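Local coordinates for decapping protein involved in mRNA degradation-Dcp1p (Saccharomyces cerevisiae, PDB 1Q67), which serves as a subunit of the decapping complex, acting with Dcp2 to remove the 7-methylguanine cap from mRNA and so commit the transcript to decay, at residues H40-S45 against V208-N213; A44-W49 against L142-R147; L65-R70 against Q212-L217; F153-V158 against E199-W204. One frame throughout, in Å; residues are numbered along the deposited sequence.

Contact 1. Residues H40-S45 against V208-N213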
loop_
_atom_site.group_PDB
_atom_site.type_symbol
_atom_site.label_atom_id
_atom_site.label_comp_id
_atom_site.label_asym_id
_atom_site.label_seq_id
_atom_site.Cartn_x
_atom_site.Cartn_y
_atom_site.Cartn_z
ATOM N N HIS B 40 -7.771 12.321 9.085
ATOM C CA HIS B 40 -6.717 11.331 8.993
ATOM C C HIS B 40 -7.335 9.951 9.107
ATOM O O HIS B 40 -8.323 9.758 9.809
ATOM C CB HIS B 40 -5.643 11.525 10.078
ATOM C CG HIS B 40 -6.122 11.274 11.475
ATOM N ND1 HIS B 40 -6.720 12.249 12.244
ATOM C CD2 HIS B 40 -6.091 10.157 12.240
ATOM C CE1 HIS B 40 -7.037 11.744 13.423
ATOM N NE2 HIS B 40 -6.667 10.478 13.446
ATOM N N THR B 41 -6.769 9.002 8.375
ATOM C CA THR B 41 -7.237 7.627 8.407
ATOM C C THR B 41 -5.936 6.831 8.448
ATOM O O THR B 41 -4.952 7.215 7.818
ATOM C CB THR B 41 -8.099 7.286 7.155
ATOM O OG1 THR B 41 -8.743 6.020 7.349
ATOM C CG2 THR B 41 -7.250 7.235 5.902
ATOM N N PRO B 42 -5.916 5.716 9.199
ATOM C CA PRO B 42 -4.768 4.813 9.395
ATOM C C PRO B 42 -4.122 4.148 8.188
ATOM O O PRO B 42 -2.892 4.107 8.079
ATOM C CB PRO B 42 -5.311 3.753 10.367
ATOM C CG PRO B 42 -6.510 4.404 10.996
ATOM C CD PRO B 42 -7.112 5.184 9.875
ATOM N N HIS B 43 -4.942 3.613 7.291
ATOM C CA HIS B 43 -4.408 2.892 6.145
ATOM C C HIS B 43 -4.999 3.285 4.797
ATOM O O HIS B 43 -6.200 3.139 4.568
ATOM C CB HIS B 43 -4.615 1.395 6.382
ATOM C CG HIS B 43 -4.243 0.953 7.765
ATOM N ND1 HIS B 43 -2.936 0.891 8.202
ATOM C CD2 HIS B 43 -5.011 0.619 8.831
ATOM C CE1 HIS B 43 -2.915 0.538 9.475
ATOM N NE2 HIS B 43 -4.160 0.368 9.882
ATOM N N ALA B 44 -4.143 3.769 3.905
ATOM C CA ALA B 44 -4.557 4.177 2.569
ATOM C C ALA B 44 -3.444 3.818 1.601
ATOM O O ALA B 44 -2.271 4.002 1.908
ATOM C CB ALA B 44 -4.822 5.675 2.533
ATOM N N SER B 45 -3.813 3.302 0.438
ATOM C CA SER B 45 -2.828 2.907 -0.559
ATOM C C SER B 45 -3.064 3.722 -1.834
ATOM O O SER B 45 -4.202 3.883 -2.277
ATOM C CB SER B 45 -2.949 1.402 -0.835
ATOM O OG SER B 45 -1.900 0.964 -1.677
ATOM N N VAL B 208 -13.775 1.526 5.819
ATOM C CA VAL B 208 -14.892 1.732 4.907
ATOM C C VAL B 208 -15.543 3.100 5.020
ATOM O O VAL B 208 -15.562 3.858 4.055
ATOM C CB VAL B 208 -15.987 0.659 5.112
ATOM C CG1 VAL B 208 -17.141 0.896 4.135
ATOM C CG2 VAL B 208 -15.394 -0.733 4.915
ATOM N N SER B 209 -16.071 3.413 6.200
ATOM C CA SER B 209 -16.743 4.689 6.433
ATOM C C SER B 209 -15.884 5.916 6.130
ATOM O O SER B 209 -16.416 7.003 5.891
ATOM C CB SER B 209 -17.243 4.764 7.881
ATOM O OG SER B 209 -16.169 4.676 8.803
ATOM N N ASP B 210 -14.563 5.759 6.136
ATOM C CA ASP B 210 -13.693 6.896 5.858
ATOM C C ASP B 210 -13.654 7.297 4.389
ATOM O O ASP B 210 -13.249 8.413 4.060
ATOM C CB ASP B 210 -12.272 6.623 6.349
ATOM C CG ASP B 210 -12.121 6.867 7.832
ATOM O OD1 ASP B 210 -12.995 7.556 8.404
ATOM O OD2 ASP B 210 -11.129 6.391 8.425
ATOM N N ARG B 211 -14.073 6.396 3.509
ATOM C CA ARG B 211 -14.070 6.688 2.080
ATOM C C ARG B 211 -15.082 7.781 1.760
ATOM O O ARG B 211 -14.778 8.733 1.043
ATOM C CB ARG B 211 -14.400 5.431 1.279
ATOM C CG ARG B 211 -13.393 4.318 1.473
ATOM C CD ARG B 211 -13.886 3.012 0.880
ATOM N NE ARG B 211 -13.064 1.896 1.335
ATOM C CZ ARG B 211 -13.384 0.618 1.171
ATOM N NH1 ARG B 211 -14.515 0.288 0.562
ATOM N NH2 ARG B 211 -12.574 -0.326 1.622
ATOM N N GLN B 212 -16.282 7.640 2.308
ATOM C CA GLN B 212 -17.341 8.609 2.081
ATOM C C GLN B 212 -17.005 9.933 2.766
ATOM O O GLN B 212 -17.253 11.009 2.221
ATOM C CB GLN B 212 -18.671 8.066 2.612
ATOM C CG GLN B 212 -19.871 8.582 1.852
ATOM C CD GLN B 212 -19.860 8.144 0.395
ATOM O OE1 GLN B 212 -20.382 8.833 -0.477
ATOM N NE2 GLN B 212 -19.269 6.988 0.129
ATOM N N ASN B 213 -16.430 9.855 3.961
ATOM C CA ASN B 213 -16.063 11.056 4.695
ATOM C C ASN B 213 -14.957 11.872 4.029
ATOM O O ASN B 213 -14.985 13.099 4.073
ATOM C CB ASN B 213 -15.647 10.694 6.121
ATOM C CG ASN B 213 -16.822 10.260 6.970
ATOM O OD1 ASN B 213 -17.640 9.443 6.543
ATOM N ND2 ASN B 213 -16.916 10.800 8.178
#
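Thr41 and Asp210 are where a corner of the β sandwich meets the C-terminal helix, their CA atoms 7.0 Å apart. The chain runs up to Thr41 in strand 34-41, turns at Pro42, and goes on as strand 43-50 in the other sheet; helix 208-223 sets off beside this corner and then closes one end of the sandwich, as the C-terminal helix does in PH-like folds. Only a small area is buried here, and one polar bond carries it. Thr41 has its hydroxyl trans to its own amide nitrogen (chi1 -169°), which turns OG1 toward the helix, and Asp210 swings its carboxylate across to meet it. The two side chains lie antiparallel, slipping by one another. Pro42 is a marginal neighbour, its CD 4.4 Å from Asp210 OD2. Thr41 is buried, and with an alanine in place of Asp210 its hydroxyl would probably be left without this acceptor and the corner without its polar tie to the helix. On the sandwich side, Thr41 also pairs through its backbone with Leu65 and packs on Ile205. In the bond itself, Thr41 OG1 donates to Asp210 OD2 over 2.6 Å, coming in on the anti side and 26° out of the carboxylate plane.

Contact 2. Residues A44-W49 against L142-R147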
loop_
_atom_site.group_PDB
_atom_site.type_symbol
_atom_site.label_atom_id
_atom_site.label_comp_id
_atom_site.label_asym_id
_atom_site.label_seq_id
_atom_site.Cartn_x
_atom_site.Cartn_y
_atom_site.Cartn_z
ATOM N N ALA B 44 -4.143 3.769 3.905
ATOM C CA ALA B 44 -4.557 4.177 2.569
ATOM C C ALA B 44 -3.444 3.818 1.601
ATOM O O ALA B 44 -2.271 4.002 1.908
ATOM C CB ALA B 44 -4.822 5.675 2.533
ATOM N N SER B 45 -3.813 3.302 0.438
ATOM C CA SER B 45 -2.828 2.907 -0.559
ATOM C C SER B 45 -3.064 3.722 -1.834
ATOM O O SER B 45 -4.202 3.883 -2.277
ATOM C CB SER B 45 -2.949 1.402 -0.835
ATOM O OG SER B 45 -1.900 0.964 -1.677
ATOM N N LEU B 46 -1.979 4.217 -2.421
ATOM C CA LEU B 46 -2.050 5.070 -3.600
ATOM C C LEU B 46 -1.798 4.419 -4.968
ATOM O O LEU B 46 -0.845 3.657 -5.151
ATOM C CB LEU B 46 -1.069 6.241 -3.420
ATOM C CG LEU B 46 -1.176 7.377 -4.441
ATOM C CD1 LEU B 46 -2.505 8.112 -4.223
ATOM C CD2 LEU B 46 -0.021 8.344 -4.285
ATOM N N TYR B 47 -2.666 4.745 -5.925
ATOM C CA TYR B 47 -2.555 4.263 -7.298
ATOM C C TYR B 47 -2.701 5.458 -8.234
ATOM O O TYR B 47 -3.295 6.474 -7.875
ATOM C CB TYR B 47 -3.666 3.274 -7.659
ATOM C CG TYR B 47 -3.696 2.000 -6.858
ATOM C CD1 TYR B 47 -4.185 1.987 -5.552
ATOM C CD2 TYR B 47 -3.266 0.797 -7.417
ATOM C CE1 TYR B 47 -4.250 0.806 -4.825
ATOM C CE2 TYR B 47 -3.328 -0.388 -6.699
ATOM C CZ TYR B 47 -3.821 -0.378 -5.407
ATOM O OH TYR B 47 -3.904 -1.557 -4.699
ATOM N N LYS B 48 -2.171 5.319 -9.442
ATOM C CA LYS B 48 -2.280 6.368 -10.437
ATOM C C LYS B 48 -2.827 5.748 -11.719
ATOM O O LYS B 48 -2.419 4.654 -12.124
ATOM C CB LYS B 48 -0.917 7.019 -10.696
ATOM C CG LYS B 48 -0.997 8.229 -11.621
ATOM C CD LYS B 48 0.311 8.991 -11.664
ATOM C CE LYS B 48 0.152 10.288 -12.445
ATOM N NZ LYS B 48 1.341 11.168 -12.294
ATOM N N TRP B 49 -3.765 6.448 -12.344
ATOM C CA TRP B 49 -4.380 5.969 -13.573
ATOM C C TRP B 49 -3.509 6.233 -14.794
ATOM O O TRP B 49 -3.032 7.347 -15.005
ATOM C CB TRP B 49 -5.752 6.629 -13.766
ATOM C CG TRP B 49 -6.454 6.185 -15.012
ATOM C CD1 TRP B 49 -6.518 6.850 -16.203
ATOM C CD2 TRP B 49 -7.155 4.951 -15.202
ATOM N NE1 TRP B 49 -7.218 6.104 -17.128
ATOM C CE2 TRP B 49 -7.618 4.934 -16.540
ATOM C CE3 TRP B 49 -7.432 3.854 -14.372
ATOM C CZ2 TRP B 49 -8.344 3.863 -17.067
ATOM C CZ3 TRP B 49 -8.155 2.787 -14.896
ATOM C CH2 TRP B 49 -8.601 2.801 -16.234
ATOM N N LEU B 142 -2.973 17.352 1.126
ATOM C CA LEU B 142 -3.245 15.949 1.377
ATOM C C LEU B 142 -1.868 15.294 1.442
ATOM O O LEU B 142 -0.965 15.634 0.670
ATOM C CB LEU B 142 -4.087 15.351 0.243
ATOM C CG LEU B 142 -4.307 13.835 0.228
ATOM C CD1 LEU B 142 -5.595 13.500 -0.524
ATOM C CD2 LEU B 142 -3.107 13.155 -0.433
ATOM N N ILE B 143 -1.699 14.375 2.382
ATOM C CA ILE B 143 -0.427 13.694 2.509
ATOM C C ILE B 143 -0.609 12.247 2.950
ATOM O O ILE B 143 -1.517 11.922 3.704
ATOM C CB ILE B 143 0.490 14.448 3.512
ATOM C CG1 ILE B 143 1.900 13.869 3.475
ATOM C CG2 ILE B 143 -0.103 14.395 4.921
ATOM C CD1 ILE B 143 2.889 14.643 4.334
ATOM N N ILE B 144 0.236 11.376 2.418
ATOM C CA ILE B 144 0.227 9.977 2.793
ATOM C C ILE B 144 1.630 9.708 3.335
ATOM O O ILE B 144 2.630 9.937 2.644
ATOM C CB ILE B 144 -0.051 9.055 1.604
ATOM C CG1 ILE B 144 -1.491 9.259 1.113
ATOM C CG2 ILE B 144 0.143 7.605 2.032
ATOM C CD1 ILE B 144 -1.811 8.498 -0.149
ATOM N N LEU B 145 1.696 9.246 4.579
ATOM C CA LEU B 145 2.976 8.971 5.222
ATOM C C LEU B 145 3.195 7.470 5.297
ATOM O O LEU B 145 2.498 6.788 6.044
ATOM C CB LEU B 145 2.979 9.556 6.637
ATOM C CG LEU B 145 2.671 11.053 6.784
ATOM C CD1 LEU B 145 1.979 11.322 8.104
ATOM C CD2 LEU B 145 3.946 11.850 6.681
ATOM N N ASN B 146 4.145 6.948 4.525
ATOM C CA ASN B 146 4.417 5.507 4.561
ATOM C C ASN B 146 4.774 5.046 5.967
ATOM O O ASN B 146 5.530 5.713 6.670
ATOM C CB ASN B 146 5.546 5.135 3.597
ATOM C CG ASN B 146 5.084 5.117 2.156
ATOM O OD1 ASN B 146 3.908 5.360 1.874
ATOM N ND2 ASN B 146 6.000 4.828 1.235
ATOM N N ARG B 147 4.210 3.908 6.362
ATOM C CA ARG B 147 4.431 3.324 7.683
ATOM C C ARG B 147 5.630 2.391 7.717
ATOM O O ARG B 147 6.340 2.313 8.717
ATOM C CB ARG B 147 3.210 2.509 8.115
ATOM C CG ARG B 147 2.007 3.296 8.594
ATOM C CD ARG B 147 0.804 2.363 8.699
ATOM N NE ARG B 147 -0.329 2.981 9.376
ATOM C CZ ARG B 147 -0.400 3.159 10.689
ATOM N NH1 ARG B 147 0.603 2.755 11.461
ATOM N NH2 ARG B 147 -1.462 3.750 11.228
#
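Ile144 has the largest share of this interface, and it reaches Leu46 and Ala44 with two different branches. Its longer arm is extended (chi2 174°), carrying CD1 away from its own strand until it lies 4.0 Å from Leu46 CB. The same methyl is 4.2 Å from Leu46 CD1, so it rests against the base and one branch of the leucine, the two side chains meeting at a slant. Leu46 CB points toward strand 140-146. The shorter branch of Ile144, CG2, comes up to the backbone of the facing strand instead: Ala44 O is 4.3 Å away. These residues belong to opposite layers of the β sandwich, strand 43-50 in one sheet and strand 140-146 in the other, and their side chains fill the hydrophobic interior between them. Ala44 stands closest to Ile144 along the backbone, with 7.5 Å between CA atoms, yet its short side chain stays back, CB being 4.9 Å from Ile144 CD1. Leu65 packs on both Ala44 and Ile144 at this level. Leu46 also packs on Tyr201 and Ile203 of the neighbouring strand in its own sheet and on Phe153 of the opposite one.

Contact 3. Residues L65-R70 against Q212-L217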
loop_
_atom_site.group_PDB
_atom_site.type_symbol
_atom_site.label_atom_id
_atom_site.label_comp_id
_atom_site.label_asym_id
_atom_site.label_seq_id
_atom_site.Cartn_x
_atom_site.Cartn_y
_atom_site.Cartn_z
ATOM N N LEU B 65 -3.060 8.614 5.900
ATOM C CA LEU B 65 -3.520 9.630 4.969
ATOM C C LEU B 65 -4.139 10.762 5.770
ATOM O O LEU B 65 -4.995 10.528 6.620
ATOM C CB LEU B 65 -4.560 9.041 4.008
ATOM C CG LEU B 65 -5.451 9.994 3.189
ATOM C CD1 LEU B 65 -4.615 10.838 2.248
ATOM C CD2 LEU B 65 -6.448 9.168 2.393
ATOM N N ALA B 66 -3.696 11.986 5.516
ATOM C CA ALA B 66 -4.248 13.128 6.225
ATOM C C ALA B 66 -4.546 14.275 5.271
ATOM O O ALA B 66 -3.870 14.438 4.256
ATOM C CB ALA B 66 -3.278 13.609 7.307
ATOM N N ILE B 67 -5.571 15.051 5.614
ATOM C CA ILE B 67 -5.967 16.228 4.858
ATOM C C ILE B 67 -5.936 17.341 5.888
ATOM O O ILE B 67 -6.509 17.222 6.973
ATOM C CB ILE B 67 -7.364 16.074 4.262
ATOM C CG1 ILE B 67 -7.307 15.018 3.158
ATOM C CG2 ILE B 67 -7.850 17.415 3.703
ATOM C CD1 ILE B 67 -8.643 14.597 2.671
ATOM N N TYR B 68 -5.253 18.425 5.558
ATOM C CA TYR B 68 -5.109 19.496 6.521
ATOM C C TYR B 68 -5.163 20.876 5.888
ATOM O O TYR B 68 -4.945 21.035 4.688
ATOM C CB TYR B 68 -3.772 19.311 7.238
ATOM C CG TYR B 68 -2.617 19.239 6.271
ATOM C CD1 TYR B 68 -1.865 20.372 5.972
ATOM C CD2 TYR B 68 -2.288 18.042 5.631
ATOM C CE1 TYR B 68 -0.811 20.320 5.073
ATOM C CE2 TYR B 68 -1.232 17.980 4.713
ATOM C CZ TYR B 68 -0.498 19.130 4.449
ATOM O OH TYR B 68 0.565 19.099 3.572
ATOM N N LEU B 69 -5.439 21.865 6.725
ATOM C CA LEU B 69 -5.523 23.250 6.298
ATOM C C LEU B 69 -4.136 23.873 6.382
ATOM O O LEU B 69 -3.396 23.646 7.342
ATOM C CB LEU B 69 -6.506 24.010 7.191
ATOM C CG LEU B 69 -6.830 25.446 6.758
ATOM C CD1 LEU B 69 -8.259 25.800 7.156
ATOM C CD2 LEU B 69 -5.836 26.400 7.382
ATOM N N ARG B 70 -3.781 24.646 5.366
ATOM C CA ARG B 70 -2.481 25.287 5.333
ATOM C C ARG B 70 -2.606 26.785 5.613
ATOM O O ARG B 70 -3.630 27.403 5.321
ATOM C CB ARG B 70 -1.825 25.048 3.972
ATOM C CG ARG B 70 -1.728 23.569 3.621
ATOM C CD ARG B 70 -1.080 23.324 2.272
ATOM N NE ARG B 70 0.371 23.459 2.305
ATOM C CZ ARG B 70 1.048 24.460 1.755
ATOM N NH1 ARG B 70 0.406 25.438 1.123
ATOM N NH2 ARG B 70 2.369 24.473 1.819
ATOM N N GLN B 212 -16.282 7.640 2.308
ATOM C CA GLN B 212 -17.341 8.609 2.081
ATOM C C GLN B 212 -17.005 9.933 2.766
ATOM O O GLN B 212 -17.253 11.009 2.221
ATOM C CB GLN B 212 -18.671 8.066 2.612
ATOM C CG GLN B 212 -19.871 8.582 1.852
ATOM C CD GLN B 212 -19.860 8.144 0.395
ATOM O OE1 GLN B 212 -20.382 8.833 -0.477
ATOM N NE2 GLN B 212 -19.269 6.988 0.129
ATOM N N ASN B 213 -16.430 9.855 3.961
ATOM C CA ASN B 213 -16.063 11.056 4.695
ATOM C C ASN B 213 -14.957 11.872 4.029
ATOM O O ASN B 213 -14.985 13.099 4.073
ATOM C CB ASN B 213 -15.647 10.694 6.121
ATOM C CG ASN B 213 -16.822 10.260 6.970
ATOM O OD1 ASN B 213 -17.640 9.443 6.543
ATOM N ND2 ASN B 213 -16.916 10.800 8.178
ATOM N N ILE B 214 -13.978 11.207 3.419
ATOM C CA ILE B 214 -12.899 11.938 2.771
ATOM C C ILE B 214 -13.452 12.565 1.488
ATOM O O ILE B 214 -13.105 13.685 1.127
ATOM C CB ILE B 214 -11.686 11.013 2.447
ATOM C CG1 ILE B 214 -10.432 11.867 2.262
ATOM C CG2 ILE B 214 -11.916 10.237 1.156
ATOM C CD1 ILE B 214 -9.177 11.075 1.928
ATOM N N TYR B 215 -14.331 11.831 0.815
ATOM C CA TYR B 215 -14.956 12.314 -0.406
ATOM C C TYR B 215 -15.751 13.588 -0.101
ATOM O O TYR B 215 -15.683 14.574 -0.835
ATOM C CB TYR B 215 -15.895 11.237 -0.968
ATOM C CG TYR B 215 -16.912 11.780 -1.947
ATOM C CD1 TYR B 215 -16.525 12.251 -3.200
ATOM C CD2 TYR B 215 -18.254 11.881 -1.589
ATOM C CE1 TYR B 215 -17.451 12.817 -4.071
ATOM C CE2 TYR B 215 -19.187 12.447 -2.449
ATOM C CZ TYR B 215 -18.781 12.915 -3.685
ATOM O OH TYR B 215 -19.702 13.515 -4.513
ATOM N N GLU B 216 -16.496 13.553 0.998
ATOM C CA GLU B 216 -17.322 14.680 1.424
ATOM C C GLU B 216 -16.471 15.892 1.810
ATOM O O GLU B 216 -16.810 17.031 1.485
ATOM C CB GLU B 216 -18.184 14.268 2.621
ATOM C CG GLU B 216 -19.650 14.618 2.490
ATOM C CD GLU B 216 -20.397 13.646 1.611
ATOM O OE1 GLU B 216 -20.470 12.459 1.993
ATOM O OE2 GLU B 216 -20.908 14.061 0.546
ATOM N N LEU B 217 -15.371 15.648 2.518
ATOM C CA LEU B 217 -14.494 16.738 2.918
ATOM C C LEU B 217 -13.820 17.408 1.717
ATOM O O LEU B 217 -13.820 18.630 1.602
ATOM C CB LEU B 217 -13.423 16.236 3.888
ATOM C CG LEU B 217 -12.322 17.242 4.234
ATOM C CD1 LEU B 217 -12.939 18.453 4.925
ATOM C CD2 LEU B 217 -11.280 16.578 5.139
#
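Helix 208-223 is the C-terminal helix of this PH-like β sandwich, and here Ile214 and Leu217 lay it against Leu65 and Ile67 of strand 64-70. The axes of the two short segments pass 10.8 Å apart and run in nearly the same direction, 26° from parallel, and Leu65 and Ile67, on the same face of the strand, meet Ile214 and Leu217, one turn apart on the helix. The contact is wholly apolar. Ile67 does most of the work, since its two branches go to different helix residues. Its long arm sits beside the backbone nitrogen (chi1 -69°) and stretches out to put CD1 3.3 Å from Ile214 CG1, the side chains crossing at an angle and the carbons tighter than normal van der Waals contact. That methyl is also 3.6 Å from Ile214 CD1. Leu65 comes at Ile214 head-on, end against end, in the other unusually tight pair. Leu65 also touches Ile203 and Ile205 of the second sheet, and Ile214 itself packs on Ile205, so the three elements converge there. One turn further along the helix, Leu217 leans on Phe39 of the neighbouring strand as well as on Ile67. The two ends of the contact are the methyl pairs Leu65 CD2 to Ile214 CD1 at 3.4 Å and Ile67 CG2 to Leu217 CD2 at 3.8 Å.

Contact 4. Residues F153-V158 against E199-W204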
loop_
_atom_site.group_PDB
_atom_site.type_symbol
_atom_site.label_atom_id
_atom_site.label_comp_id
_atom_site.label_asym_id
_atom_site.label_seq_id
_atom_site.Cartn_x
_atom_site.Cartn_y
_atom_site.Cartn_z
ATOM N N PHE B 153 3.886 11.080 0.175
ATOM C CA PHE B 153 3.261 11.527 -1.061
ATOM C C PHE B 153 2.485 12.784 -0.677
ATOM O O PHE B 153 1.705 12.763 0.279
ATOM C CB PHE B 153 2.273 10.496 -1.622
ATOM C CG PHE B 153 1.504 10.998 -2.821
ATOM C CD1 PHE B 153 2.081 10.993 -4.087
ATOM C CD2 PHE B 153 0.231 11.549 -2.669
ATOM C CE1 PHE B 153 1.408 11.533 -5.190
ATOM C CE2 PHE B 153 -0.457 12.095 -3.765
ATOM C CZ PHE B 153 0.131 12.089 -5.026
ATOM N N SER B 154 2.703 13.871 -1.410
ATOM C CA SER B 154 2.015 15.135 -1.135
ATOM C C SER B 154 1.214 15.639 -2.322
ATOM O O SER B 154 1.648 15.519 -3.464
ATOM C CB SER B 154 3.011 16.231 -0.749
ATOM O OG SER B 154 3.345 16.147 0.616
ATOM N N MET B 155 0.050 16.213 -2.034
ATOM C CA MET B 155 -0.819 16.783 -3.062
ATOM C C MET B 155 -1.497 18.032 -2.502
ATOM O O MET B 155 -2.068 18.002 -1.408
ATOM C CB MET B 155 -1.896 15.784 -3.498
ATOM C CG MET B 155 -2.751 16.309 -4.644
ATOM S SD MET B 155 -4.184 15.284 -5.076
ATOM C CE MET B 155 -3.373 13.924 -5.919
ATOM N N GLY B 156 -1.427 19.130 -3.248
ATOM C CA GLY B 156 -2.057 20.362 -2.795
ATOM C C GLY B 156 -3.511 20.425 -3.221
ATOM O O GLY B 156 -3.877 19.884 -4.262
ATOM N N ILE B 157 -4.358 21.056 -2.417
ATOM C CA ILE B 157 -5.771 21.169 -2.775
ATOM C C ILE B 157 -6.167 22.643 -2.914
ATOM O O ILE B 157 -6.066 23.415 -1.959
ATOM C CB ILE B 157 -6.662 20.503 -1.727
ATOM C CG1 ILE B 157 -6.270 19.030 -1.569
ATOM C CG2 ILE B 157 -8.117 20.600 -2.149
ATOM C CD1 ILE B 157 -7.050 18.306 -0.463
ATOM N N VAL B 158 -6.611 23.027 -4.110
ATOM C CA VAL B 158 -7.005 24.418 -4.382
ATOM C C VAL B 158 -8.489 24.528 -4.702
ATOM O O VAL B 158 -8.999 23.810 -5.551
ATOM C CB VAL B 158 -6.217 24.994 -5.581
ATOM C CG1 VAL B 158 -6.606 26.455 -5.819
ATOM C CG2 VAL B 158 -4.714 24.870 -5.324
ATOM N N GLU B 199 -4.328 14.941 -13.774
ATOM C CA GLU B 199 -3.807 13.601 -13.498
ATOM C C GLU B 199 -4.784 12.950 -12.530
ATOM O O GLU B 199 -5.315 13.612 -11.640
ATOM C CB GLU B 199 -2.414 13.670 -12.875
ATOM C CG GLU B 199 -1.415 14.383 -13.750
ATOM C CD GLU B 199 -0.047 14.465 -13.121
ATOM O OE1 GLU B 199 0.726 13.493 -13.257
ATOM O OE2 GLU B 199 0.250 15.500 -12.479
ATOM N N VAL B 200 -5.025 11.659 -12.713
ATOM C CA VAL B 200 -5.968 10.934 -11.877
ATOM C C VAL B 200 -5.326 9.918 -10.924
ATOM O O VAL B 200 -4.594 9.024 -11.343
ATOM C CB VAL B 200 -7.008 10.208 -12.761
ATOM C CG1 VAL B 200 -7.981 9.439 -11.898
ATOM C CG2 VAL B 200 -7.750 11.227 -13.632
ATOM N N TYR B 201 -5.609 10.072 -9.636
ATOM C CA TYR B 201 -5.087 9.164 -8.620
ATOM C C TYR B 201 -6.242 8.421 -7.982
ATOM O O TYR B 201 -7.368 8.926 -7.931
ATOM C CB TYR B 201 -4.327 9.917 -7.517
ATOM C CG TYR B 201 -3.050 10.567 -7.980
ATOM C CD1 TYR B 201 -3.061 11.837 -8.561
ATOM C CD2 TYR B 201 -1.827 9.904 -7.864
ATOM C CE1 TYR B 201 -1.886 12.433 -9.015
ATOM C CE2 TYR B 201 -0.651 10.490 -8.316
ATOM C CZ TYR B 201 -0.690 11.754 -8.891
ATOM O OH TYR B 201 0.469 12.333 -9.348
ATOM N N GLY B 202 -5.953 7.209 -7.516
ATOM C CA GLY B 202 -6.949 6.396 -6.845
ATOM C C GLY B 202 -6.411 6.070 -5.458
ATOM O O GLY B 202 -5.251 5.691 -5.307
ATOM N N ILE B 203 -7.235 6.233 -4.435
ATOM C CA ILE B 203 -6.785 5.939 -3.092
ATOM C C ILE B 203 -7.670 4.875 -2.462
ATOM O O ILE B 203 -8.869 5.090 -2.289
ATOM C CB ILE B 203 -6.807 7.201 -2.192
ATOM C CG1 ILE B 203 -5.963 8.317 -2.817
ATOM C CG2 ILE B 203 -6.246 6.863 -0.814
ATOM C CD1 ILE B 203 -6.045 9.637 -2.063
ATOM N N TRP B 204 -7.081 3.721 -2.144
ATOM C CA TRP B 204 -7.827 2.645 -1.495
ATOM C C TRP B 204 -7.725 2.904 -0.001
ATOM O O TRP B 204 -6.627 3.009 0.542
ATOM C CB TRP B 204 -7.228 1.265 -1.801
ATOM C CG TRP B 204 -7.977 0.156 -1.105
ATOM C CD1 TRP B 204 -9.170 -0.386 -1.485
ATOM C CD2 TRP B 204 -7.643 -0.454 0.153
ATOM N NE1 TRP B 204 -9.604 -1.287 -0.542
ATOM C CE2 TRP B 204 -8.684 -1.352 0.472
ATOM C CE3 TRP B 204 -6.561 -0.334 1.038
ATOM C CZ2 TRP B 204 -8.684 -2.122 1.650
ATOM C CZ3 TRP B 204 -6.558 -1.106 2.215
ATOM C CH2 TRP B 204 -7.612 -1.987 2.503
#
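Tyr201 reaches from strand 200-205 to meet Phe153 and Met155 of the facing strand, and its side chain can be followed outward. CB points at the other segment, with CG set trans to the carbonyl carbon (chi1 -67°), which carries the ring into the interior between the sheets. At CG the nearest neighbour is the methyl of Met155, CE, 4.0 Å away. Beside CD1 and CE1 the same methyl closes in, 3.4 Å from CD1 and 3.7 Å from CE1. Met155 gets there by running out extended from its backbone and then bending at its last torsion (chi3 -74°). The residues bridge the two layers of the β sandwich: Phe153 and Met155 are on strand 152-157, outermost in one sheet, while strand 200-205 lies within the other. On the same side of the ring plane, by CD2 and CE2, Phe153 takes over, its CZ 4.1 Å from Tyr201 CD2 and 3.7 Å from CE2. This CZ stands over one face of the tyrosine ring toward its rim, and the two planes are inclined at 54°. With an alanine in place of Tyr201, Phe153 and Met155 would probably lose their shared surface and a gap would open between the sheets. Near the tip, Tyr201 CZ is 4.0 Å from Phe153 CZ, and beyond it OH makes a weak hydrogen bond with Lys48 NZ, a lysine also paired with Glu199.

Overall arrangement
All four contacts hold the two antiparallel sheets and the C-terminal helix together as one PH-like sandwich. Contacts 2 and 4, with centres about 8 Å apart, join sheet to sheet through the interior; contacts 1 and 3, about 9 Å apart, both use helix 208-223. Contacts 1 and 4 are the most distant pair, centres about 14 Å apart. Along the chain, contacts 1 and 2 overlap on strand 43-50, and contact 4 is nested inside the loops closed by contacts 1 and 3; contacts 2 and 3 interleave, and contact 2 closes before contact 4 opens. Leu65 of contact 3 packs on Ile144 of contact 2 and Ile203 of segment 199-204, making the core continuous beneath the helix.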